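PDB 2BKL: prolyl endopeptidase from Myxococcus xanthus, which probably hydrolyses oligopeptides on the carboxyl side of proline, and more slowly of alanine, as a serine peptidase of the S9A family. Local coordinates for residues 132-137 with 151-156; 81-86 with 126-131; 444-449 with 475-480. All blocks are in the same frame, centred on the assembly; numbering follows the deposited sequence.

Contact 1 (132-137 with 151-156); sequences GKKVAF and VIDVDS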
ATOM      1  N   GLY A 132      23.273   3.184  17.516  1.00  6.91           N
ATOM      2  CA  GLY A 132      23.120   4.458  16.814  1.00  7.18           C
ATOM      3  C   GLY A 132      24.301   4.809  15.935  1.00  8.00           C
ATOM      4  O   GLY A 132      24.381   5.959  15.492  1.00  7.13           O
ATOM      5  N   LYS A 133      25.158   3.837  15.634  1.00  8.12           N
ATOM      6  CA  LYS A 133      26.395   4.115  14.874  1.00  7.85           C
ATOM      7  C   LYS A 133      26.317   3.744  13.386  1.00  7.44           C
ATOM      8  O   LYS A 133      27.181   4.191  12.616  1.00  7.02           O
ATOM      9  CB  LYS A 133      27.593   3.401  15.470  1.00  9.58           C
ATOM     10  CG  LYS A 133      27.818   3.635  16.959  1.00 13.66           C
ATOM     11  CD  LYS A 133      28.225   5.014  17.310  1.00 15.48           C
ATOM     12  CE  LYS A 133      28.643   5.055  18.815  1.00 15.87           C
ATOM     13  NZ  LYS A 133      28.574   6.402  19.392  1.00 19.91           N
ATOM     14  N   LYS A 134      25.350   2.928  12.988  1.00  6.48           N
ATOM     15  CA  LYS A 134      25.234   2.428  11.618  1.00  6.51           C
ATOM     16  C   LYS A 134      23.780   2.485  11.171  1.00  7.16           C
ATOM     17  O   LYS A 134      22.852   2.339  11.983  1.00  7.53           O
ATOM     18  CB  LYS A 134      25.686   0.951  11.510  1.00  8.55           C
ATOM     19  CG  LYS A 134      27.064   0.631  12.040  1.00  9.29           C
ATOM     20  CD  LYS A 134      28.191   1.262  11.246  1.00  9.80           C
ATOM     21  CE  LYS A 134      29.550   0.776  11.756  1.00 10.75           C
ATOM     22  NZ  LYS A 134      30.648   1.401  11.002  1.00 12.55           N
ATOM     23  N   VAL A 135      23.556   2.691   9.876  1.00  6.61           N
ATOM     24  CA  VAL A 135      22.215   2.564   9.302  1.00  6.13           C
ATOM     25  C   VAL A 135      22.330   1.651   8.110  1.00  6.37           C
ATOM     26  O   VAL A 135      23.145   1.909   7.199  1.00  7.39           O
ATOM     27  CB  VAL A 135      21.588   3.928   8.911  1.00  6.32           C
ATOM     28  CG1 VAL A 135      20.207   3.759   8.276  1.00  8.46           C
ATOM     29  CG2 VAL A 135      21.490   4.817  10.140  1.00  7.31           C
ATOM     30  N   ALA A 136      21.525   0.604   8.086  1.00  6.35           N
ATOM     31  CA  ALA A 136      21.366  -0.260   6.928  1.00  7.20           C
ATOM     32  C   ALA A 136      20.163   0.243   6.143  1.00  7.32           C
ATOM     33  O   ALA A 136      19.123   0.536   6.723  1.00  8.62           O
ATOM     34  CB  ALA A 136      21.153  -1.687   7.383  1.00  6.82           C
ATOM     35  N   PHE A 137      20.289   0.359   4.833  1.00  6.29           N
ATOM     36  CA  PHE A 137      19.271   1.005   4.027  1.00  5.65           C
ATOM     37  C   PHE A 137      19.254   0.458   2.622  1.00  7.71           C
ATOM     38  O   PHE A 137      20.258  -0.062   2.138  1.00  7.16           O
ATOM     39  CB  PHE A 137      19.448   2.518   4.006  1.00  6.85           C
ATOM     40  CG  PHE A 137      20.671   2.975   3.295  1.00  5.64           C
ATOM     41  CD1 PHE A 137      21.871   3.042   3.970  1.00  7.58           C
ATOM     42  CD2 PHE A 137      20.637   3.366   1.971  1.00  7.09           C
ATOM     43  CE1 PHE A 137      23.019   3.451   3.348  1.00  6.11           C
ATOM     44  CE2 PHE A 137      21.781   3.799   1.353  1.00  7.33           C
ATOM     45  CZ  PHE A 137      22.986   3.823   2.054  1.00  8.79           C
ATOM     46  N   VAL A 151      25.214   0.016   3.929  1.00  7.45           N
ATOM     47  CA  VAL A 151      25.358   0.452   5.301  1.00  5.78           C
ATOM     48  C   VAL A 151      26.182   1.710   5.333  1.00  6.84           C
ATOM     49  O   VAL A 151      27.229   1.787   4.665  1.00  8.71           O
ATOM     50  CB  VAL A 151      26.039  -0.643   6.190  1.00  6.74           C
ATOM     51  CG1 VAL A 151      26.209  -0.149   7.632  1.00  9.96           C
ATOM     52  CG2 VAL A 151      25.299  -1.946   6.145  1.00  7.94           C
ATOM     53  N   ILE A 152      25.747   2.691   6.121  1.00  6.20           N
ATOM     54  CA  ILE A 152      26.473   3.925   6.324  1.00  6.33           C
ATOM     55  C   ILE A 152      26.900   4.032   7.772  1.00  7.18           C
ATOM     56  O   ILE A 152      26.131   3.692   8.688  1.00  6.38           O
ATOM     57  CB  ILE A 152      25.647   5.172   5.888  1.00  8.01           C
ATOM     58  CG1 ILE A 152      26.477   6.442   6.023  1.00  8.33           C
ATOM     59  CG2 ILE A 152      24.307   5.260   6.629  1.00  9.27           C
ATOM     60  CD1 ILE A 152      25.877   7.682   5.347  1.00  6.98           C
ATOM     61  N   ASP A 153      28.115   4.519   7.979  1.00  5.66           N
ATOM     62  CA  ASP A 153      28.619   4.851   9.300  1.00  7.22           C
ATOM     63  C   ASP A 153      28.146   6.260   9.659  1.00  6.68           C
ATOM     64  O   ASP A 153      28.433   7.206   8.948  1.00  8.91           O
ATOM     65  CB  ASP A 153      30.142   4.777   9.285  1.00  7.59           C
ATOM     66  CG  ASP A 153      30.748   5.118  10.611  1.00  8.99           C
ATOM     67  OD1 ASP A 153      30.706   4.252  11.518  1.00  9.91           O
ATOM     68  OD2 ASP A 153      31.241   6.256  10.837  1.00  9.89           O
ATOM     69  N   VAL A 154      27.406   6.391  10.763  1.00  6.86           N
ATOM     70  CA  VAL A 154      26.743   7.644  11.094  1.00  6.89           C
ATOM     71  C   VAL A 154      27.734   8.769  11.411  1.00  6.96           C
ATOM     72  O   VAL A 154      27.595   9.871  10.889  1.00  8.57           O
ATOM     73  CB  VAL A 154      25.729   7.421  12.269  1.00  7.51           C
ATOM     74  CG1 VAL A 154      25.124   8.743  12.765  1.00  9.44           C
ATOM     75  CG2 VAL A 154      24.626   6.485  11.820  1.00  7.08           C
ATOM     76  N   ASP A 155      28.743   8.474  12.216  1.00 10.29           N
ATOM     77  CA  ASP A 155      29.661   9.510  12.672  1.00 10.92           C
ATOM     78  C   ASP A 155      30.444  10.121  11.506  1.00 10.66           C
ATOM     79  O   ASP A 155      30.609  11.319  11.436  1.00 11.48           O
ATOM     80  CB  ASP A 155      30.659   8.950  13.677  1.00 14.18           C
ATOM     81  CG  ASP A 155      30.068   8.762  15.059  1.00 16.35           C
ATOM     82  OD1 ASP A 155      29.053   9.400  15.387  1.00 20.05           O
ATOM     83  OD2 ASP A 155      30.594   7.997  15.892  1.00 21.00           O
ATOM     84  N   SER A 156      30.860   9.277  10.571  1.00  9.20           N
ATOM     85  CA  SER A 156      31.726   9.688   9.457  1.00  9.11           C
ATOM     86  C   SER A 156      31.010   9.953   8.161  1.00  7.72           C
ATOM     87  O   SER A 156      31.568  10.605   7.275  1.00  8.81           O
ATOM     88  CB  SER A 156      32.766   8.584   9.213  1.00  8.15           C
ATOM     89  OG  SER A 156      32.203   7.402   8.655  1.00  8.94           O
TER
HETATM   90  O   HOH W   1      28.918   6.171  13.836  1.00 20.24           O
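K134, V135 and A136 pair with D153, I152 and V151 in an antiparallel hairpin contact of the N-terminal beta-propeller domain, between strands 134-141 and 148-153. V135 and I152 form the hydrogen-bonded pair: V135 N reaches I152 O at 3.0 Å, in the carbonyl plane, and I152 N returns to V135 O. Two residues further, V154 N gives a nearly straight bond (176°) to K133 O at 2.9 Å, coming from above the carbonyl plane; a water also donates to that oxygen and accepts from D155 N.

On the face of K134 and D153, the lysine chain bends at chi2 (-67°), which brings NZ to D153 OD1 at 2.9 Å, a salt bridge on the anti side of the carboxylate. The other oxygen, OD2, accepts S156 N, an Asx motif, and S156 OG from the opposite face of its plane; together they limit the carboxylate's rotation.

The other face is apolar. I152 CG2 sits 3.8 Å from V135 CB and 4.0 Å from F137 CE1, while V135 CG2 meets V154 CG2; L109 and L110 of strand 107-110 pack against this side. Such an antiparallel hairpin at the outer side of a twisted sheet is characteristic of a beta-propeller blade.

Contact 2 (81-86 with 126-131); sequences RFFYVR and WAVSWD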
ATOM      1  N   ARG A  81      20.585   8.977  20.276  1.00  9.05           N
ATOM      2  CA  ARG A  81      20.487   9.659  18.992  1.00 10.30           C
ATOM      3  C   ARG A  81      19.096   9.508  18.417  1.00  9.63           C
ATOM      4  O   ARG A  81      18.355   8.578  18.744  1.00 10.79           O
ATOM      5  CB  ARG A  81      21.487   9.067  18.021  1.00  7.67           C
ATOM      6  CG  ARG A  81      22.914   9.351  18.404  1.00  9.43           C
ATOM      7  CD  ARG A  81      23.926   8.786  17.473  1.00  7.68           C
ATOM      8  NE  ARG A  81      25.236   9.302  17.814  1.00 11.53           N
ATOM      9  CZ  ARG A  81      26.347   8.977  17.182  1.00 10.82           C
ATOM     10  NH1 ARG A  81      26.359   8.122  16.168  1.00 10.85           N
ATOM     11  NH2 ARG A  81      27.483   9.526  17.573  1.00 12.83           N
ATOM     12  N   PHE A  82      18.701  10.457  17.592  1.00  9.29           N
ATOM     13  CA  PHE A  82      17.423  10.482  16.948  1.00  9.52           C
ATOM     14  C   PHE A  82      17.632  10.482  15.457  1.00  6.93           C
ATOM     15  O   PHE A  82      18.503  11.199  14.957  1.00  8.46           O
ATOM     16  CB  PHE A  82      16.654  11.758  17.326  1.00 11.40           C
ATOM     17  CG  PHE A  82      16.172  11.788  18.735  1.00 14.52           C
ATOM     18  CD1 PHE A  82      17.055  12.001  19.774  1.00 15.49           C
ATOM     19  CD2 PHE A  82      14.821  11.673  19.017  1.00 17.26           C
ATOM     20  CE1 PHE A  82      16.607  12.056  21.097  1.00 18.20           C
ATOM     21  CE2 PHE A  82      14.372  11.739  20.330  1.00 19.94           C
ATOM     22  CZ  PHE A  82      15.275  11.916  21.362  1.00 18.24           C
ATOM     23  N   PHE A  83      16.820   9.713  14.752  1.00  6.93           N
ATOM     24  CA  PHE A  83      16.910   9.550  13.309  1.00  6.59           C
ATOM     25  C   PHE A  83      15.531   9.732  12.719  1.00  7.65           C
ATOM     26  O   PHE A  83      14.559   9.152  13.207  1.00  8.32           O
ATOM     27  CB  PHE A  83      17.407   8.148  12.941  1.00  6.46           C
ATOM     28  CG  PHE A  83      18.786   7.843  13.443  1.00  7.23           C
ATOM     29  CD1 PHE A  83      19.010   7.499  14.764  1.00  6.83           C
ATOM     30  CD2 PHE A  83      19.882   7.959  12.614  1.00  7.83           C
ATOM     31  CE1 PHE A  83      20.300   7.252  15.225  1.00  8.49           C
ATOM     32  CE2 PHE A  83      21.163   7.696  13.090  1.00  7.59           C
ATOM     33  CZ  PHE A  83      21.352   7.351  14.365  1.00  8.47           C
ATOM     34  N   TYR A  84      15.401  10.520  11.665  1.00  6.70           N
ATOM     35  CA  TYR A  84      14.090  10.903  11.166  1.00  7.45           C
ATOM     36  C   TYR A  84      14.228  11.510   9.779  1.00  7.50           C
ATOM     37  O   TYR A  84      15.288  12.052   9.426  1.00  8.00           O
ATOM     38  CB  TYR A  84      13.392  11.890  12.152  1.00  9.21           C
ATOM     39  CG  TYR A  84      14.304  13.041  12.499  1.00  9.27           C
ATOM     40  CD1 TYR A  84      15.196  12.932  13.545  1.00 11.31           C
ATOM     41  CD2 TYR A  84      14.341  14.193  11.720  1.00 11.70           C
ATOM     42  CE1 TYR A  84      16.075  13.929  13.840  1.00 13.33           C
ATOM     43  CE2 TYR A  84      15.223  15.205  12.018  1.00 10.95           C
ATOM     44  CZ  TYR A  84      16.095  15.062  13.070  1.00 12.44           C
ATOM     45  OH  TYR A  84      16.992  16.042  13.405  1.00 14.16           O
ATOM     46  N   VAL A  85      13.181  11.374   8.992  1.00  8.41           N
ATOM     47  CA  VAL A  85      13.139  11.920   7.654  1.00  9.07           C
ATOM     48  C   VAL A  85      12.438  13.282   7.640  1.00 10.10           C
ATOM     49  O   VAL A  85      11.430  13.479   8.327  1.00 11.43           O
ATOM     50  CB  VAL A  85      12.451  10.918   6.737  1.00 11.50           C
ATOM     51  CG1 VAL A  85      12.165  11.504   5.389  1.00 14.97           C
ATOM     52  CG2 VAL A  85      13.336   9.674   6.583  1.00 14.22           C
ATOM     53  N   ARG A  86      12.952  14.218   6.840  1.00  7.57           N
ATOM     54  CA  ARG A  86      12.293  15.490   6.597  1.00  8.51           C
ATOM     55  C   ARG A  86      12.006  15.662   5.126  1.00  8.96           C
ATOM     56  O   ARG A  86      12.749  15.186   4.280  1.00  8.59           O
ATOM     57  CB  ARG A  86      13.176  16.672   6.987  1.00  9.62           C
ATOM     58  CG  ARG A  86      13.446  16.857   8.484  1.00  9.45           C
ATOM     59  CD  ARG A  86      14.144  18.176   8.781  1.00 10.78           C
ATOM     60  NE  ARG A  86      14.452  18.424  10.185  1.00 11.44           N
ATOM     61  CZ  ARG A  86      13.613  18.940  11.070  1.00 15.10           C
ATOM     62  NH1 ARG A  86      12.370  19.231  10.730  1.00 17.19           N
ATOM     63  NH2 ARG A  86      14.015  19.128  12.323  1.00 15.81           N
ATOM     64  N   TRP A 126      15.004   1.718   5.831  1.00  6.38           N
ATOM     65  CA  TRP A 126      16.210   1.949   6.583  1.00  6.77           C
ATOM     66  C   TRP A 126      16.033   1.467   8.018  1.00  8.04           C
ATOM     67  O   TRP A 126      14.925   1.514   8.563  1.00 10.58           O
ATOM     68  CB  TRP A 126      16.654   3.419   6.516  1.00  7.80           C
ATOM     69  CG  TRP A 126      15.599   4.407   6.881  1.00  8.36           C
ATOM     70  CD1 TRP A 126      14.670   4.963   6.036  1.00  9.16           C
ATOM     71  CD2 TRP A 126      15.386   5.020   8.165  1.00  8.53           C
ATOM     72  NE1 TRP A 126      13.878   5.849   6.724  1.00 10.73           N
ATOM     73  CE2 TRP A 126      14.295   5.905   8.027  1.00  9.19           C
ATOM     74  CE3 TRP A 126      16.003   4.914   9.412  1.00  8.50           C
ATOM     75  CZ2 TRP A 126      13.807   6.670   9.097  1.00  9.76           C
ATOM     76  CZ3 TRP A 126      15.497   5.666  10.472  1.00  9.60           C
ATOM     77  CH2 TRP A 126      14.422   6.529  10.299  1.00  9.91           C
ATOM     78  N   ALA A 127      17.115   1.008   8.646  1.00  5.98           N
ATOM     79  CA  ALA A 127      17.094   0.439   9.984  1.00  6.32           C
ATOM     80  C   ALA A 127      18.368   0.861  10.671  1.00  6.96           C
ATOM     81  O   ALA A 127      19.473   0.574  10.185  1.00  6.92           O
ATOM     82  CB  ALA A 127      16.996  -1.090   9.939  1.00  7.93           C
ATOM     83  N   VAL A 128      18.240   1.538  11.799  1.00  6.94           N
ATOM     84  CA  VAL A 128      19.369   2.020  12.562  1.00  7.55           C
ATOM     85  C   VAL A 128      19.826   0.936  13.530  1.00  7.65           C
ATOM     86  O   VAL A 128      19.010   0.279  14.204  1.00  8.18           O
ATOM     87  CB  VAL A 128      18.985   3.284  13.360  1.00  8.07           C
ATOM     88  CG1 VAL A 128      20.230   3.916  14.003  1.00  8.98           C
ATOM     89  CG2 VAL A 128      18.249   4.275  12.471  1.00 10.54           C
ATOM     90  N   SER A 129      21.129   0.763  13.676  1.00  6.98           N
ATOM     91  CA  SER A 129      21.685  -0.181  14.645  1.00  6.96           C
ATOM     92  C   SER A 129      21.385   0.313  16.067  1.00  6.91           C
ATOM     93  O   SER A 129      21.140   1.489  16.307  1.00  7.26           O
ATOM     94  CB  SER A 129      23.183  -0.361  14.414  1.00  6.99           C
ATOM     95  OG  SER A 129      23.887   0.844  14.673  1.00  8.08           O
ATOM     96  N   TRP A 130      21.372  -0.625  17.015  1.00  7.67           N
ATOM     97  CA  TRP A 130      20.987  -0.316  18.386  1.00  8.16           C
ATOM     98  C   TRP A 130      21.944   0.654  19.057  1.00  8.90           C
ATOM     99  O   TRP A 130      21.518   1.392  19.938  1.00 10.71           O
ATOM    100  CB  TRP A 130      20.797  -1.604  19.221  1.00 10.65           C
ATOM    101  CG  TRP A 130      19.662  -2.384  18.665  1.00 10.25           C
ATOM    102  CD1 TRP A 130      19.737  -3.510  17.890  1.00 11.46           C
ATOM    103  CD2 TRP A 130      18.281  -2.022  18.693  1.00 12.03           C
ATOM    104  NE1 TRP A 130      18.486  -3.882  17.474  1.00 12.97           N
ATOM    105  CE2 TRP A 130      17.568  -2.983  17.936  1.00 12.45           C
ATOM    106  CE3 TRP A 130      17.559  -0.972  19.277  1.00 12.99           C
ATOM    107  CZ2 TRP A 130      16.172  -2.942  17.768  1.00 15.41           C
ATOM    108  CZ3 TRP A 130      16.187  -0.929  19.105  1.00 13.19           C
ATOM    109  CH2 TRP A 130      15.503  -1.898  18.354  1.00 14.67           C
ATOM    110  N   ASP A 131      23.204   0.684  18.621  1.00  6.84           N
ATOM    111  CA  ASP A 131      24.182   1.624  19.155  1.00  8.99           C
ATOM    112  C   ASP A 131      24.131   3.019  18.516  1.00  7.47           C
ATOM    113  O   ASP A 131      24.872   3.928  18.922  1.00  9.16           O
ATOM    114  CB  ASP A 131      25.605   1.039  19.125  1.00 10.02           C
ATOM    115  CG  ASP A 131      26.158   0.831  17.747  1.00 10.47           C
ATOM    116  OD1 ASP A 131      25.456   1.147  16.760  1.00 10.70           O
ATOM    117  OD2 ASP A 131      27.300   0.335  17.556  1.00 14.77           O
TER
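F83 and V128 are the residues whose CA atoms lie nearest, 8.0 Å apart, so strands 81-86 and 126-128 face each other without backbone pairing. Their axes come within 9.4 Å and run nearly antiparallel (168°), yet they belong to different sheets: 81-87 bonds to 71-78 and 95-100, and 121-128 to 134-141. Side chains therefore span the gap, W126 reaching as far as the opposite backbone.

V128 lies across one face of the F83 ring. Its CG1 stands 3.7 Å from the ring centroid and 17° off the normal, a CH-pi contact offset toward the rim at CE1 and CZ, while CG2 rests against the near end of the ring, 3.7 Å from F83 CG. With CG1 anti to the backbone N (chi1 -172°), V128 spreads both methyls along the ring.

W126 fills the neighbouring position. Its six-membered ring points at the 81-86 backbone: CZ3 lies 4.0 Å from F83 CB, and CH2 approaches F83 O at 3.9 Å, with that oxygen near the indole plane at the edge. V85 CG2 meets the same indole at CZ2 and NE1, both at 3.9 Å. V135 of strand 134-141, beside 121-128 in its sheet, touches F83, W126 and V128 and adds to this apolar layer.

Interlocking large apolar side chains between adjacent, separately bonded antiparallel sheets is how neighbouring blades of a beta-propeller pack face to face.

Contact 3 (444-449 with 475-480); sequences GNAPTL and GGVYAV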
ATOM      1  N   GLY A 444     -27.498  17.440  -7.257  1.00  9.01           N
ATOM      2  CA  GLY A 444     -27.327  16.329  -8.184  1.00 10.88           C
ATOM      3  C   GLY A 444     -26.367  16.587  -9.324  1.00 10.65           C
ATOM      4  O   GLY A 444     -26.367  15.871 -10.339  1.00 13.15           O
ATOM      5  N   ASN A 445     -25.514  17.586  -9.179  1.00  8.96           N
ATOM      6  CA  ASN A 445     -24.664  17.970 -10.287  1.00 11.19           C
ATOM      7  C   ASN A 445     -23.222  18.295  -9.952  1.00 10.22           C
ATOM      8  O   ASN A 445     -22.477  18.742 -10.818  1.00 11.29           O
ATOM      9  CB  ASN A 445     -25.294  19.161 -11.008  1.00 13.51           C
ATOM     10  CG  ASN A 445     -24.733  19.349 -12.390  1.00 15.10           C
ATOM     11  OD1 ASN A 445     -24.611  18.394 -13.155  1.00 16.74           O
ATOM     12  ND2 ASN A 445     -24.369  20.570 -12.709  1.00 16.11           N
ATOM     13  N   ALA A 446     -22.792  18.033  -8.723  1.00  8.80           N
ATOM     14  CA  ALA A 446     -21.395  18.259  -8.372  1.00  8.17           C
ATOM     15  C   ALA A 446     -20.477  17.245  -9.055  1.00  9.27           C
ATOM     16  O   ALA A 446     -20.775  16.050  -9.048  1.00  8.34           O
ATOM     17  CB  ALA A 446     -21.220  18.150  -6.862  1.00  8.50           C
ATOM     18  N   PRO A 447     -19.352  17.685  -9.592  1.00  6.93           N
ATOM     19  CA  PRO A 447     -18.354  16.749 -10.114  1.00  8.07           C
ATOM     20  C   PRO A 447     -17.890  15.931  -8.909  1.00  8.09           C
ATOM     21  O   PRO A 447     -17.531  16.500  -7.877  1.00  8.57           O
ATOM     22  CB  PRO A 447     -17.225  17.652 -10.615  1.00 10.60           C
ATOM     23  CG  PRO A 447     -17.636  18.993 -10.434  1.00 11.47           C
ATOM     24  CD  PRO A 447     -18.909  19.086  -9.673  1.00  7.67           C
ATOM     25  N   THR A 448     -17.883  14.624  -9.043  1.00  6.88           N
ATOM     26  CA  THR A 448     -17.581  13.748  -7.932  1.00  5.23           C
ATOM     27  C   THR A 448     -16.544  12.733  -8.332  1.00  4.85           C
ATOM     28  O   THR A 448     -16.582  12.224  -9.431  1.00  6.40           O
ATOM     29  CB  THR A 448     -18.897  13.069  -7.495  1.00  5.72           C
ATOM     30  OG1 THR A 448     -19.788  14.080  -7.009  1.00  7.26           O
ATOM     31  CG2 THR A 448     -18.720  12.072  -6.343  1.00  7.54           C
ATOM     32  N   LEU A 449     -15.622  12.468  -7.426  1.00  4.64           N
ATOM     33  CA  LEU A 449     -14.572  11.480  -7.617  1.00  5.19           C
ATOM     34  C   LEU A 449     -14.701  10.451  -6.496  1.00  4.85           C
ATOM     35  O   LEU A 449     -14.586  10.790  -5.325  1.00  5.01           O
ATOM     36  CB  LEU A 449     -13.206  12.135  -7.566  1.00  7.55           C
ATOM     37  CG  LEU A 449     -11.971  11.248  -7.708  1.00  7.47           C
ATOM     38  CD1 LEU A 449     -11.946  10.546  -9.001  1.00  9.17           C
ATOM     39  CD2 LEU A 449     -10.738  12.140  -7.561  1.00 10.78           C
ATOM     40  N   GLY A 475     -15.951  22.931  -6.331  1.00  9.35           N
ATOM     41  CA  GLY A 475     -17.288  22.466  -5.981  1.00  9.33           C
ATOM     42  C   GLY A 475     -17.407  20.955  -6.101  1.00  9.23           C
ATOM     43  O   GLY A 475     -18.509  20.443  -6.211  1.00  9.95           O
ATOM     44  N   GLY A 476     -16.281  20.254  -6.128  1.00  6.98           N
ATOM     45  CA  GLY A 476     -16.310  18.820  -6.259  1.00  6.44           C
ATOM     46  C   GLY A 476     -16.531  18.089  -4.952  1.00  5.94           C
ATOM     47  O   GLY A 476     -16.383  18.637  -3.874  1.00  8.89           O
ATOM     48  N   VAL A 477     -16.913  16.822  -5.092  1.00  5.20           N
ATOM     49  CA  VAL A 477     -17.088  15.891  -3.974  1.00  5.38           C
ATOM     50  C   VAL A 477     -16.060  14.798  -4.136  1.00  5.65           C
ATOM     51  O   VAL A 477     -15.824  14.318  -5.249  1.00  5.72           O
ATOM     52  CB  VAL A 477     -18.495  15.302  -4.000  1.00  5.96           C
ATOM     53  CG1 VAL A 477     -18.696  14.161  -2.964  1.00  7.69           C
ATOM     54  CG2 VAL A 477     -19.551  16.427  -3.829  1.00  5.80           C
ATOM     55  N   TYR A 478     -15.444  14.435  -3.031  1.00  5.06           N
ATOM     56  CA  TYR A 478     -14.504  13.305  -2.978  1.00  5.78           C
ATOM     57  C   TYR A 478     -15.079  12.273  -2.050  1.00  6.49           C
ATOM     58  O   TYR A 478     -15.409  12.583  -0.896  1.00  7.67           O
ATOM     59  CB  TYR A 478     -13.143  13.759  -2.462  1.00  6.53           C
ATOM     60  CG  TYR A 478     -12.100  12.668  -2.338  1.00  6.59           C
ATOM     61  CD1 TYR A 478     -11.649  11.988  -3.450  1.00  9.10           C
ATOM     62  CD2 TYR A 478     -11.542  12.364  -1.109  1.00  8.06           C
ATOM     63  CE1 TYR A 478     -10.665  10.994  -3.338  1.00 10.06           C
ATOM     64  CE2 TYR A 478     -10.565  11.394  -0.984  1.00  9.67           C
ATOM     65  CZ  TYR A 478     -10.145  10.715  -2.101  1.00  9.50           C
ATOM     66  OH  TYR A 478      -9.148   9.727  -2.007  1.00 13.65           O
ATOM     67  N   ALA A 479     -15.213  11.033  -2.516  1.00  5.09           N
ATOM     68  CA  ALA A 479     -15.811   9.968  -1.720  1.00  4.92           C
ATOM     69  C   ALA A 479     -14.889   8.776  -1.702  1.00  4.22           C
ATOM     70  O   ALA A 479     -14.261   8.463  -2.719  1.00  4.83           O
ATOM     71  CB  ALA A 479     -17.171   9.574  -2.305  1.00  5.48           C
ATOM     72  N   VAL A 480     -14.799   8.110  -0.557  1.00  4.53           N
ATOM     73  CA  VAL A 480     -13.932   6.950  -0.359  1.00  4.73           C
ATOM     74  C   VAL A 480     -14.783   5.841   0.291  1.00  4.84           C
ATOM     75  O   VAL A 480     -15.260   6.004   1.412  1.00  5.30           O
ATOM     76  CB  VAL A 480     -12.705   7.297   0.539  1.00  7.58           C
ATOM     77  CG1 VAL A 480     -11.792   6.085   0.657  1.00  8.13           C
ATOM     78  CG2 VAL A 480     -11.948   8.506  -0.029  1.00  8.90           C
TER
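T448 and V477 meet as a parallel pair, CA atoms 4.5 Å apart, and backbone hydrogen bonds carry the first layer of the contact. V477 N binds P447 O, L449 N binds V477 O almost in line with the carbonyl, and A479 N binds L449 O, each at 2.9 Å. The same oxygens also receive CA-H...O contacts, such as T448 CA to V477 O (3.3 Å).

Within segment 444-449, T448 OG1 donates to A446 O at 3.0 Å from above the carbonyl plane (56°). T522 OG1 also bonds that carbonyl.

Van der Waals contacts come next. T448 and V477 lie side by side: OG1 is 3.5 Å from V477 CB, and CG2 packs beside V477 CG1. T448 keeps OG1 next to its backbone N (chi1 -64°), which turns it back toward A446. A446 CB makes an apolar contact with V477 CG2 at 3.9 Å. An alanine in place of T448 is likely to leave A446 O without its hydroxyl donor from this strand and V477 without the flanking methyl.

G475 ends the preceding helix with a Schellman motif. Strand 448-451, helix 469-473 and strand 477-481 form a beta-alpha-beta crossover whose strands take the swapped central places (order 1-2-4-3-5-6-7-8) of the alpha/beta-hydrolase sheet.

How the contacts relate
All three contacts are largely buried, but contact 1 reaches the surface through the charged residues K133, K134, D153 and D155 at one end, whereas contacts 2 and 3 have no exposed residue touching. Contacts 1 and 2 are neighbours, centres 9 Å apart: strands 121-128 and 134-141 lie side by side in one sheet, and the salt bridge of R81 NH2 with D155 OD1 (2.7 Å) ties strand 81-87 of the next sheet to the loop that follows strand 148-153. Contact 1 bonds strands within one sheet and adds a lysine-aspartate pair; contact 2 joins separate sheets by apolar packing. Contact 3 stands apart, its centre 48 Å from contact 1, and knits parallel strands of the hydrolase domain.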